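PDB 4DBF: 2-hydroxyhepta-2,4-diene-1,7-dioate isomerase from Corynebacterium glutamicum, which probably acts as a metal-dependent lyase or isomerase of the fumarylacetoacetate hydrolase (FAH) family, with oxaloacetate decarboxylase activity ascribed to it. Local coordinates for residues A130-G144 with V158-D172. Numbering follows the deposited sequence.
Sequences ATKVEFEGELAVVIG and VVLGFTIINDVSSRD. With MG (magnesium ion), chain C.
Glu-136 and Asp-167 reach one magnesium ion by different torsions: CG of Glu-136 stands anti to its carbonyl carbon (chi1 -49°) on an extended chain, whereas CG of Asp-167 lies anti to its backbone N (chi1 177°). The two side chains run side by side, pointing the same way, their carboxylate planes 81° apart. Magnesium is bound by Glu-136 OE1, Asp-167 OD2 and Glu-138 OE2, the last at 2.1 Å; three waters complete six ligands, one of them also donating to Glu-138 OE1. Because the ion bridges them, Glu-136 OE1 and Asp-167 OD2 tolerate a separation of 2.9 Å. The other oxygen, Glu-136 OE2, lies in the guanidinium plane of Arg-171 and takes both NH1 and NH2, end-on, with NH2 at 3.0 Å. Arg-171 NE meanwhile meets Glu-134 OE1 at 2.6 Å from above the carboxylate plane, so two glutamates fix the guanidinium's rotation. The same two segments, strands 133-143 and 159-170, pair antiparallel; the ladder breaks at Glu-136 and Asp-167, where Asp-167 N still donates to Glu-136 O, and near its far end a classic bulge sets Leu-160 and Gly-161 both against Val-142, Leu-160 N donating to Val-142 O at 2.8 Å. Lys-112 forms a salt bridge to Asp-167 OD1, and Lys-184 hydrogen-bonds Asp-167 OD2. Magnesium, Arg-171 and these lysines probably offset the clustered negative charge of the carboxylates, consistent with the metal centre of an FAH-family active site.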
# COMPACT_ATOMS: atom_id res chain seq x y z
N ALA A 130 13.69 -15.98 -1.74
CA ALA A 130 12.41 -16.21 -1.12
C ALA A 130 12.15 -17.69 -1.06
O ALA A 130 11.93 -18.29 -2.06
CB ALA A 130 11.29 -15.53 -1.89
N THR A 131 12.19 -18.25 0.13
CA THR A 131 12.14 -19.67 0.32
C THR A 131 11.05 -20.06 1.28
O THR A 131 10.52 -19.25 1.98
CB THR A 131 13.51 -20.20 0.80
OG1 THR A 131 13.89 -19.57 2.00
CG2 THR A 131 14.56 -19.95 -0.20
N LYS A 132 10.71 -21.32 1.29
CA LYS A 132 9.52 -21.80 1.94
C LYS A 132 8.28 -20.95 1.62
O LYS A 132 7.65 -20.46 2.50
CB LYS A 132 9.70 -21.95 3.44
CG LYS A 132 8.66 -22.86 4.02
CD LYS A 132 8.93 -23.23 5.45
CE LYS A 132 7.71 -23.80 6.11
NZ LYS A 132 7.96 -24.01 7.54
N VAL A 133 7.97 -20.82 0.34
CA VAL A 133 6.85 -20.04 -0.13
C VAL A 133 5.56 -20.83 -0.13
O VAL A 133 5.41 -21.75 -0.88
CB VAL A 133 7.11 -19.50 -1.53
CG1 VAL A 133 5.94 -18.75 -2.06
CG2 VAL A 133 8.35 -18.67 -1.53
N GLU A 134 4.65 -20.43 0.73
CA GLU A 134 3.36 -21.08 0.86
C GLU A 134 2.22 -20.23 0.31
O GLU A 134 2.32 -19.06 0.24
CB GLU A 134 3.08 -21.44 2.32
CG GLU A 134 4.12 -22.36 2.92
CD GLU A 134 3.81 -22.85 4.31
OE1 GLU A 134 2.95 -22.33 4.98
OE2 GLU A 134 4.45 -23.79 4.72
N PHE A 135 1.15 -20.88 -0.05
CA PHE A 135 -0.05 -20.24 -0.47
C PHE A 135 -1.00 -20.13 0.70
O PHE A 135 -0.85 -20.79 1.66
CB PHE A 135 -0.71 -21.07 -1.54
CG PHE A 135 -1.12 -22.41 -1.06
CD1 PHE A 135 -2.32 -22.59 -0.44
CD2 PHE A 135 -0.28 -23.47 -1.17
CE1 PHE A 135 -2.68 -23.81 0.02
CE2 PHE A 135 -0.64 -24.70 -0.73
CZ PHE A 135 -1.85 -24.87 -0.14
N GLU A 136 -2.00 -19.30 0.56
CA GLU A 136 -3.06 -19.25 1.53
C GLU A 136 -4.32 -18.85 0.79
O GLU A 136 -4.37 -17.80 0.28
CB GLU A 136 -2.80 -18.20 2.60
CG GLU A 136 -1.46 -18.19 3.28
CD GLU A 136 -1.39 -17.25 4.46
OE1 GLU A 136 -1.90 -16.16 4.37
OE2 GLU A 136 -0.81 -17.59 5.45
N GLY A 137 -5.30 -19.71 0.74
CA GLY A 137 -6.55 -19.35 0.13
C GLY A 137 -7.43 -18.57 1.05
O GLY A 137 -7.67 -18.98 2.13
N GLU A 138 -7.92 -17.43 0.58
CA GLU A 138 -8.73 -16.56 1.39
C GLU A 138 -9.89 -15.96 0.67
O GLU A 138 -9.84 -15.68 -0.47
CB GLU A 138 -7.90 -15.43 2.02
CG GLU A 138 -6.53 -15.83 2.47
CD GLU A 138 -5.81 -14.84 3.36
OE1 GLU A 138 -6.33 -13.85 3.80
OE2 GLU A 138 -4.67 -15.08 3.64
N LEU A 139 -10.95 -15.76 1.40
CA LEU A 139 -12.04 -14.97 0.94
C LEU A 139 -11.64 -13.49 0.93
O LEU A 139 -11.16 -12.98 1.87
CB LEU A 139 -13.24 -15.16 1.83
CG LEU A 139 -14.45 -14.40 1.39
CD1 LEU A 139 -15.00 -14.88 0.07
CD2 LEU A 139 -15.49 -14.44 2.49
N ALA A 140 -11.84 -12.86 -0.21
CA ALA A 140 -11.47 -11.48 -0.42
C ALA A 140 -12.69 -10.63 -0.58
O ALA A 140 -13.60 -11.00 -1.22
CB ALA A 140 -10.58 -11.31 -1.63
N VAL A 141 -12.65 -9.48 0.03
CA VAL A 141 -13.72 -8.54 -0.07
C VAL A 141 -13.30 -7.39 -0.97
O VAL A 141 -12.26 -6.83 -0.81
CB VAL A 141 -14.06 -7.95 1.29
CG1 VAL A 141 -15.15 -6.94 1.15
CG2 VAL A 141 -14.45 -9.01 2.27
N VAL A 142 -14.14 -7.03 -1.91
CA VAL A 142 -13.86 -5.86 -2.69
C VAL A 142 -14.76 -4.70 -2.30
O VAL A 142 -15.95 -4.81 -2.34
CB VAL A 142 -13.95 -6.13 -4.19
CG1 VAL A 142 -13.68 -4.88 -4.96
CG2 VAL A 142 -13.02 -7.22 -4.60
N ILE A 143 -14.13 -3.61 -1.91
CA ILE A 143 -14.77 -2.41 -1.45
C ILE A 143 -15.41 -1.65 -2.61
O ILE A 143 -14.87 -1.54 -3.65
CB ILE A 143 -13.80 -1.50 -0.66
CG1 ILE A 143 -13.34 -2.14 0.63
CG2 ILE A 143 -14.46 -0.19 -0.29
CD1 ILE A 143 -14.46 -2.60 1.50
N GLY A 144 -16.61 -1.16 -2.38
CA GLY A 144 -17.45 -0.60 -3.40
C GLY A 144 -17.66 0.90 -3.36
O GLY A 144 -18.11 1.49 -4.28
N VAL A 158 -20.87 -1.26 2.11
CA VAL A 158 -19.62 -0.83 1.51
C VAL A 158 -18.95 -1.86 0.63
O VAL A 158 -17.95 -1.56 0.03
CB VAL A 158 -18.60 -0.36 2.55
CG1 VAL A 158 -19.08 0.79 3.37
CG2 VAL A 158 -18.10 -1.49 3.40
N VAL A 159 -19.46 -3.07 0.58
CA VAL A 159 -18.84 -4.05 -0.27
C VAL A 159 -19.48 -4.24 -1.65
O VAL A 159 -20.66 -4.38 -1.78
CB VAL A 159 -18.43 -5.38 0.43
CG1 VAL A 159 -18.45 -5.35 1.94
CG2 VAL A 159 -19.00 -6.62 -0.21
N LEU A 160 -18.63 -4.22 -2.65
CA LEU A 160 -19.02 -4.52 -3.98
C LEU A 160 -19.33 -6.00 -4.12
O LEU A 160 -20.32 -6.35 -4.65
CB LEU A 160 -17.95 -4.13 -4.99
CG LEU A 160 -18.21 -4.47 -6.44
CD1 LEU A 160 -19.44 -3.84 -7.00
CD2 LEU A 160 -17.03 -4.30 -7.36
N GLY A 161 -18.43 -6.84 -3.67
CA GLY A 161 -18.63 -8.26 -3.78
C GLY A 161 -17.44 -9.04 -3.25
O GLY A 161 -16.54 -8.46 -2.58
N PHE A 162 -17.45 -10.34 -3.52
CA PHE A 162 -16.46 -11.23 -2.94
C PHE A 162 -15.62 -11.75 -4.09
O PHE A 162 -16.14 -11.93 -5.17
CB PHE A 162 -17.11 -12.45 -2.22
CG PHE A 162 -17.69 -12.10 -0.87
CD1 PHE A 162 -17.12 -11.12 -0.07
CD2 PHE A 162 -18.83 -12.75 -0.39
CE1 PHE A 162 -17.70 -10.76 1.18
CE2 PHE A 162 -19.37 -12.42 0.88
CZ PHE A 162 -18.80 -11.42 1.64
N THR A 163 -14.33 -12.02 -3.83
CA THR A 163 -13.51 -12.74 -4.79
C THR A 163 -12.55 -13.65 -4.04
O THR A 163 -12.68 -13.79 -2.85
CB THR A 163 -12.81 -11.72 -5.80
OG1 THR A 163 -12.20 -12.47 -6.85
CG2 THR A 163 -11.80 -10.87 -5.09
N ILE A 164 -11.62 -14.29 -4.72
CA ILE A 164 -10.68 -15.14 -4.03
C ILE A 164 -9.33 -14.43 -4.09
O ILE A 164 -9.00 -13.77 -5.11
CB ILE A 164 -10.55 -16.53 -4.73
CG1 ILE A 164 -11.94 -17.18 -4.94
CG2 ILE A 164 -9.59 -17.42 -3.88
CD1 ILE A 164 -11.86 -18.48 -5.80
N ILE A 165 -8.56 -14.55 -3.02
CA ILE A 165 -7.14 -14.13 -3.04
C ILE A 165 -6.24 -15.28 -2.59
O ILE A 165 -6.61 -16.07 -1.73
CB ILE A 165 -6.90 -12.82 -2.22
CG1 ILE A 165 -5.42 -12.39 -2.35
CG2 ILE A 165 -7.29 -12.99 -0.67
CD1 ILE A 165 -5.11 -11.03 -1.79
N ASN A 166 -5.06 -15.41 -3.20
CA ASN A 166 -4.05 -16.36 -2.74
C ASN A 166 -2.99 -15.48 -2.05
O ASN A 166 -2.26 -14.72 -2.74
CB ASN A 166 -3.49 -17.16 -3.96
CG ASN A 166 -2.59 -18.27 -3.54
OD1 ASN A 166 -2.10 -18.26 -2.39
ND2 ASN A 166 -2.32 -19.23 -4.43
N ASP A 167 -2.93 -15.49 -0.72
CA ASP A 167 -2.00 -14.60 0.01
C ASP A 167 -0.66 -15.37 0.10
O ASP A 167 -0.36 -16.02 1.12
CB ASP A 167 -2.60 -14.28 1.40
CG ASP A 167 -1.70 -13.43 2.27
OD1 ASP A 167 -0.73 -12.80 1.79
OD2 ASP A 167 -1.95 -13.37 3.49
N VAL A 168 0.13 -15.28 -0.96
CA VAL A 168 1.35 -16.10 -1.10
C VAL A 168 2.36 -15.47 -0.14
O VAL A 168 2.40 -14.27 -0.05
CB VAL A 168 1.86 -16.00 -2.53
CG1 VAL A 168 3.17 -16.72 -2.68
CG2 VAL A 168 0.76 -16.61 -3.51
N SER A 169 3.12 -16.29 0.58
CA SER A 169 3.95 -15.83 1.68
C SER A 169 5.25 -16.70 1.75
O SER A 169 5.12 -17.95 1.81
CB SER A 169 3.20 -16.10 3.02
OG SER A 169 1.77 -15.81 2.90
N SER A 170 6.41 -16.05 1.73
CA SER A 170 7.70 -16.74 2.02
C SER A 170 7.77 -16.89 3.55
O SER A 170 7.96 -15.89 4.25
CB SER A 170 8.88 -15.90 1.57
OG SER A 170 10.13 -16.47 2.04
N ARG A 171 7.58 -18.10 4.07
CA ARG A 171 7.64 -18.27 5.54
C ARG A 171 9.01 -17.97 6.11
O ARG A 171 9.14 -17.50 7.23
CB ARG A 171 7.28 -19.70 5.92
CG ARG A 171 5.93 -20.13 5.44
CD ARG A 171 4.75 -19.29 6.04
NE ARG A 171 3.48 -19.86 5.66
CZ ARG A 171 2.31 -19.20 5.65
NH1 ARG A 171 2.27 -17.92 5.97
NH2 ARG A 171 1.22 -19.79 5.23
N ASP A 172 10.04 -18.27 5.33
CA ASP A 172 11.41 -17.95 5.77
C ASP A 172 11.64 -16.46 5.90
O ASP A 172 12.33 -16.00 6.86
CB ASP A 172 12.46 -18.54 4.79
CG ASP A 172 12.57 -20.08 4.89
OD1 ASP A 172 12.03 -20.66 5.85
OD2 ASP A 172 13.13 -20.71 3.94
MG MG C . -3.12 -14.49 4.99
O HOH W 1 -4.37 -12.76 5.35
O HOH W 2 -1.95 -13.86 6.57
O HOH W 3 -4.00 -15.79 6.30